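Local coordinates for transcriptional regulator, TetR family (Agrobacterium tumefaciens, PDB 3C2B), which is probably a DNA-binding transcription factor of the TetR family, recognising regulatory DNA through a predicted helix-turn-helix motif, at residues M66-Q71 with L132-R137; Q23-L28 with G106-A111. One frame throughout, in Å; residues are numbered along the deposited sequence. Where two conformers were deposited one is given.

Overall arrangement
Both contacts join the N-terminal DNA-binding part of this all-helical TetR fold to its C-terminal part, but through different helices. Contact 2 is buried and apolar: helix 15-31 meets the start of helix 107-120 through leucine, valine and alanine. Contact 1 lies at the surface, where the C-terminal part of helix 59-71 meets residues 132-137, on and after helix 127-134; its polar side chains meet largely through carbon atoms. Neither has a hydrogen bond between its own segments. The two contacts lie about 13 Å apart, centre to centre. Helix 59-71 links them: Gln70 packs on Leu25 and Val108, with Gln70 CD 3.4 Å from Val108 CG1, and Met66 packs on Ala24 and Leu25.

Contact 1 (M66-Q71 with L132-R137); sequences MITFQQ and LERGRR
The amide of Gln71 and the guanidinium of Arg134, in the conformer described here, are inclined at 52° to one another, and their side chains cross at about a right angle, so the two flat groups do not stack. The Arg134 guanidinium has the methyl of Thr68 loosely beside it at an oblique angle, with Thr68 CG2 4.1 Å from Arg134 NH1; the two side chains run alongside each other, pointing the same way. Two conformers of Arg134 were deposited, so this reading of its guanidinium is conditional. In this TetR fold the contact joins the C-terminal part of helix 59-71, which connects the DNA-binding domain to the C-terminal domain, to residues 132-137, on and after helix 127-134.

Gln71 contributes the largest share. Its chain is extended beyond CG (chi2 179°), which carries the amide across to Gly135. Gln71 OE1 rests against the aliphatic root of Arg134, 3.3 Å from CB. On the other branch, NE2 sits 3.2 Å from Gly135 CA and equally near Gly135 N, but these two nitrogens are both donors and form no hydrogen bond. The polar partner of NE2 is the carbonyl oxygen of Leu130 in helix 127-134, a bond that ties the amide to that helix. Gly135 brings no side chain to this close approach.

Farther along, the Arg137 guanidinium folds back, with Arg134 CA 3.6 Å above one face and offset toward its rim, while Arg137 NH2 makes a weak, bent hydrogen bond of 2.7 Å to Glu133 O.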
loop_
_atom_site.group_PDB
_atom_site.type_symbol
_atom_site.label_atom_id
_atom_site.label_comp_id
_atom_site.label_asym_id
_atom_site.label_seq_id
_atom_site.Cartn_x
_atom_site.Cartn_y
_atom_site.Cartn_z
HETATM N N MSE A 66 10.240 6.844 -19.143
HETATM C CA MSE A 66 8.933 6.189 -19.075
HETATM C C MSE A 66 8.058 6.755 -17.919
HETATM O O MSE A 66 6.872 7.070 -18.097
HETATM C CB MSE A 66 9.122 4.671 -18.881
HETATM C CG MSE A 66 9.770 3.901 -20.055
HETATM SE SE MSE A 66 10.019 1.969 -19.661
HETATM C CE MSE A 66 8.160 1.455 -19.328
ATOM N N ILE A 67 8.655 6.863 -16.736
ATOM C CA ILE A 67 7.992 7.473 -15.572
ATOM C C ILE A 67 7.644 8.964 -15.819
ATOM O O ILE A 67 6.520 9.382 -15.528
ATOM C CB ILE A 67 8.826 7.310 -14.269
ATOM C CG1 ILE A 67 8.908 5.827 -13.877
ATOM C CG2 ILE A 67 8.250 8.167 -13.118
ATOM C CD1 ILE A 67 9.765 5.507 -12.643
ATOM N N THR A 68 8.584 9.755 -16.357
ATOM C CA THR A 68 8.315 11.187 -16.572
ATOM C C THR A 68 7.481 11.470 -17.831
ATOM O O THR A 68 6.836 12.517 -17.912
ATOM C CB THR A 68 9.588 12.055 -16.539
ATOM O OG1 THR A 68 10.379 11.806 -17.706
ATOM C CG2 THR A 68 10.404 11.761 -15.285
ATOM N N PHE A 69 7.508 10.558 -18.805
ATOM C CA PHE A 69 6.615 10.607 -19.981
ATOM C C PHE A 69 5.174 10.376 -19.529
ATOM O O PHE A 69 4.273 11.086 -19.959
ATOM C CB PHE A 69 7.035 9.538 -21.019
ATOM C CG PHE A 69 6.044 9.318 -22.152
ATOM C CD1 PHE A 69 5.896 10.260 -23.175
ATOM C CD2 PHE A 69 5.289 8.141 -22.220
ATOM C CE1 PHE A 69 4.986 10.046 -24.233
ATOM C CE2 PHE A 69 4.382 7.921 -23.286
ATOM C CZ PHE A 69 4.236 8.870 -24.291
ATOM N N GLN A 70 4.963 9.388 -18.653
ATOM C CA GLN A 70 3.618 9.108 -18.179
ATOM C C GLN A 70 3.081 10.235 -17.290
ATOM O O GLN A 70 1.979 10.747 -17.525
ATOM C CB GLN A 70 3.550 7.764 -17.471
ATOM C CG GLN A 70 2.190 7.460 -16.853
ATOM C CD GLN A 70 1.088 7.144 -17.875
ATOM O OE1 GLN A 70 1.308 7.141 -19.088
ATOM N NE2 GLN A 70 -0.111 6.865 -17.365
ATOM N N GLN A 71 3.879 10.612 -16.289
ATOM C CA GLN A 71 3.588 11.735 -15.385
ATOM C C GLN A 71 3.122 12.980 -16.161
ATOM O O GLN A 71 2.395 13.802 -15.607
ATOM C CB GLN A 71 4.795 12.044 -14.449
ATOM C CG GLN A 71 4.978 10.998 -13.288
ATOM C CD GLN A 71 6.178 11.224 -12.322
ATOM O OE1 GLN A 71 7.005 12.104 -12.506
ATOM N NE2 GLN A 71 6.271 10.385 -11.315
ATOM N N LEU A 132 7.880 8.836 -5.780
ATOM C CA LEU A 132 7.758 9.410 -4.451
ATOM C C LEU A 132 7.643 10.962 -4.512
ATOM O O LEU A 132 6.794 11.567 -3.835
ATOM C CB LEU A 132 8.981 8.985 -3.610
ATOM C CG LEU A 132 8.862 8.249 -2.269
ATOM C CD1 LEU A 132 7.629 7.369 -2.218
ATOM C CD2 LEU A 132 10.149 7.449 -1.999
ATOM N N GLU A 133 8.492 11.592 -5.330
ATOM C CA GLU A 133 8.584 13.046 -5.345
ATOM C C GLU A 133 7.606 13.695 -6.310
ATOM O O GLU A 133 7.173 14.809 -6.045
ATOM C CB GLU A 133 10.009 13.528 -5.677
ATOM C CG GLU A 133 11.103 13.203 -4.655
ATOM C CD GLU A 133 12.511 13.291 -5.262
ATOM O OE1 GLU A 133 13.404 13.896 -4.632
ATOM O OE2 GLU A 133 12.725 12.753 -6.379
ATOM N N ARG A 134 7.263 13.026 -7.416
ATOM C CA ARG A 134 6.564 13.675 -8.528
ATOM C C ARG A 134 5.298 12.947 -8.937
ATOM O O ARG A 134 4.421 13.528 -9.597
ATOM C CB ARG A 134 7.507 13.802 -9.737
ATOM C CG ARG A 134 8.990 14.035 -9.375
ATOM C CD ARG A 134 9.795 14.551 -10.596
ATOM N NE ARG A 134 11.233 14.422 -10.354
ATOM C CZ ARG A 134 12.169 14.431 -11.307
ATOM N NH1 ARG A 134 11.836 14.555 -12.589
ATOM N NH2 ARG A 134 13.446 14.309 -10.976
ATOM N N GLY A 135 5.237 11.667 -8.555
ATOM C CA GLY A 135 4.183 10.732 -8.938
ATOM C C GLY A 135 2.772 11.066 -8.498
ATOM O O GLY A 135 1.814 10.660 -9.159
ATOM N N ARG A 136 2.611 11.804 -7.406
ATOM C CA ARG A 136 1.262 12.015 -6.906
ATOM C C ARG A 136 0.950 13.470 -6.588
ATOM O O ARG A 136 -0.017 13.762 -5.906
ATOM C CB ARG A 136 1.036 11.131 -5.683
ATOM C CG ARG A 136 -0.404 10.590 -5.530
ATOM C CD ARG A 136 -0.472 9.752 -4.266
ATOM N NE ARG A 136 -0.354 10.545 -3.036
ATOM C CZ ARG A 136 0.308 10.136 -1.950
ATOM N NH1 ARG A 136 0.951 8.962 -1.968
ATOM N NH2 ARG A 136 0.335 10.887 -0.849
ATOM N N ARG A 137 1.778 14.365 -7.123
ATOM C CA ARG A 137 1.780 15.779 -6.797
ATOM C C ARG A 137 0.459 16.486 -7.099
ATOM O O ARG A 137 0.033 17.355 -6.346
ATOM C CB ARG A 137 2.969 16.432 -7.511
ATOM C CG ARG A 137 2.781 17.839 -8.082
ATOM C CD ARG A 137 4.108 18.309 -8.637
ATOM N NE ARG A 137 5.200 17.730 -7.859
ATOM C CZ ARG A 137 6.459 17.665 -8.256
ATOM N NH1 ARG A 137 6.808 18.167 -9.428
ATOM N NH2 ARG A 137 7.363 17.111 -7.469
#

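Contact 2 (Q23-L28 with G106-A111); sequences QALRLL and GDVSLA
This is a buried hydrophobic helix-helix contact, in which Leu25 and Leu28 of helix 15-31 meet Val108 and Ala111 in the first turns of helix 107-120. The pairs sit one turn apart on both helices, and the backbones come as near as 6.1 Å between the CA atoms of Leu28 and Ala111. At Leu25 and Val108 the side chains cross obliquely, Leu25 CG lying 4.1 Å from Val108 CG1. With chi1 at -178°, Val108 holds CG1 beside its carbonyl carbon, and this is the branch that meets Leu25. Helix 59-71 gives further cover to Leu25.

In the TetR fold helix 15-31 belongs to the DNA-binding domain and helix 107-120 to the C-terminal domain, so the contact is part of the interface between the two. The small side chain of Ala111 is consistent with the close approach of the backbones here: its CB is 3.5 Å from Leu28 CD1. The same CD1 lies only 3.1 Å from Ala111 O, short for a methyl against a carbonyl oxygen. Leu28 also has an unusual pair of torsions (chi1 -144°, chi2 -121°), which makes the exact placing of this methyl doubtful.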
loop_
_atom_site.group_PDB
_atom_site.type_symbol
_atom_site.label_atom_id
_atom_site.label_comp_id
_atom_site.label_asym_id
_atom_site.label_seq_id
_atom_site.Cartn_x
_atom_site.Cartn_y
_atom_site.Cartn_z
ATOM N N GLN A 23 5.146 2.101 -26.446
ATOM C CA GLN A 23 5.396 0.664 -26.560
ATOM C C GLN A 23 5.974 0.082 -25.274
ATOM O O GLN A 23 5.646 -1.052 -24.880
ATOM C CB GLN A 23 6.328 0.356 -27.735
ATOM C CG GLN A 23 5.660 0.400 -29.116
ATOM C CD GLN A 23 4.257 -0.198 -29.126
ATOM O OE1 GLN A 23 3.319 0.433 -29.611
ATOM N NE2 GLN A 23 4.109 -1.412 -28.584
ATOM N N ALA A 24 6.829 0.873 -24.623
ATOM C CA ALA A 24 7.527 0.441 -23.414
ATOM C C ALA A 24 6.564 0.360 -22.219
ATOM O O ALA A 24 6.613 -0.602 -21.438
ATOM C CB ALA A 24 8.728 1.343 -23.124
ATOM N N LEU A 25 5.695 1.365 -22.103
ATOM C CA LEU A 25 4.568 1.356 -21.160
ATOM C C LEU A 25 3.659 0.139 -21.386
ATOM O O LEU A 25 3.308 -0.548 -20.428
ATOM C CB LEU A 25 3.758 2.661 -21.264
ATOM C CG LEU A 25 4.182 3.873 -20.413
ATOM C CD1 LEU A 25 5.699 3.974 -20.198
ATOM C CD2 LEU A 25 3.602 5.193 -20.940
ATOM N N ARG A 26 3.309 -0.116 -22.652
ATOM C CA ARG A 26 2.533 -1.287 -23.065
ATOM C C ARG A 26 3.176 -2.613 -22.621
ATOM O O ARG A 26 2.498 -3.448 -22.020
ATOM C CB ARG A 26 2.309 -1.272 -24.585
ATOM C CG ARG A 26 1.823 -2.595 -25.195
ATOM C CD ARG A 26 1.035 -2.374 -26.495
ATOM N NE ARG A 26 -0.290 -1.788 -26.220
ATOM C CZ ARG A 26 -1.158 -1.365 -27.145
ATOM N NH1 ARG A 26 -0.879 -1.449 -28.447
ATOM N NH2 ARG A 26 -2.320 -0.848 -26.759
ATOM N N LEU A 27 4.463 -2.803 -22.928
ATOM C CA LEU A 27 5.175 -4.044 -22.558
ATOM C C LEU A 27 5.112 -4.269 -21.059
ATOM O O LEU A 27 4.921 -5.387 -20.582
ATOM C CB LEU A 27 6.647 -3.998 -22.985
ATOM C CG LEU A 27 7.026 -4.357 -24.426
ATOM C CD1 LEU A 27 8.494 -4.002 -24.667
ATOM C CD2 LEU A 27 6.768 -5.842 -24.750
ATOM N N LEU A 28 5.257 -3.177 -20.324
ATOM C CA LEU A 28 5.319 -3.199 -18.880
ATOM C C LEU A 28 3.992 -3.653 -18.231
ATOM O O LEU A 28 3.994 -4.493 -17.330
ATOM C CB LEU A 28 5.730 -1.797 -18.404
ATOM C CG LEU A 28 6.644 -1.508 -17.191
ATOM C CD1 LEU A 28 5.925 -0.674 -16.209
ATOM C CD2 LEU A 28 7.322 -2.723 -16.570
ATOM N N GLY A 106 -5.309 2.375 -11.998
ATOM C CA GLY A 106 -4.906 2.480 -13.422
ATOM C C GLY A 106 -3.781 1.512 -13.790
ATOM O O GLY A 106 -2.848 1.289 -12.981
ATOM N N ASP A 107 -3.891 0.892 -14.973
ATOM C CA ASP A 107 -2.978 -0.192 -15.331
ATOM C C ASP A 107 -1.530 0.292 -15.459
ATOM O O ASP A 107 -0.590 -0.349 -14.956
ATOM C CB ASP A 107 -3.445 -1.002 -16.578
ATOM C CG ASP A 107 -3.728 -0.151 -17.785
ATOM O OD1 ASP A 107 -3.440 1.075 -17.788
ATOM O OD2 ASP A 107 -4.236 -0.731 -18.774
ATOM N N VAL A 108 -1.374 1.459 -16.071
ATOM C CA VAL A 108 -0.040 2.029 -16.296
ATOM C C VAL A 108 0.563 2.454 -14.941
ATOM O O VAL A 108 1.754 2.230 -14.680
ATOM C CB VAL A 108 -0.072 3.240 -17.258
ATOM C CG1 VAL A 108 1.349 3.771 -17.505
ATOM C CG2 VAL A 108 -0.761 2.872 -18.580
ATOM N N SER A 109 -0.256 3.114 -14.118
ATOM C CA SER A 109 0.206 3.565 -12.813
ATOM C C SER A 109 0.642 2.338 -12.003
ATOM O O SER A 109 1.750 2.341 -11.408
ATOM C CB SER A 109 -0.858 4.406 -12.071
ATOM O OG SER A 109 -0.553 4.517 -10.671
ATOM N N LEU A 110 -0.180 1.286 -11.998
ATOM C CA LEU A 110 0.211 0.063 -11.264
ATOM C C LEU A 110 1.520 -0.508 -11.773
ATOM O O LEU A 110 2.377 -0.886 -10.985
ATOM C CB LEU A 110 -0.871 -1.013 -11.322
ATOM C CG LEU A 110 -2.116 -0.717 -10.490
ATOM C CD1 LEU A 110 -3.258 -1.634 -10.979
ATOM C CD2 LEU A 110 -1.886 -0.851 -8.974
ATOM N N ALA A 111 1.665 -0.564 -13.098
ATOM C CA ALA A 111 2.829 -1.164 -13.745
ATOM C C ALA A 111 4.085 -0.320 -13.469
ATOM O O ALA A 111 5.144 -0.878 -13.167
ATOM C CB ALA A 111 2.590 -1.273 -15.216
#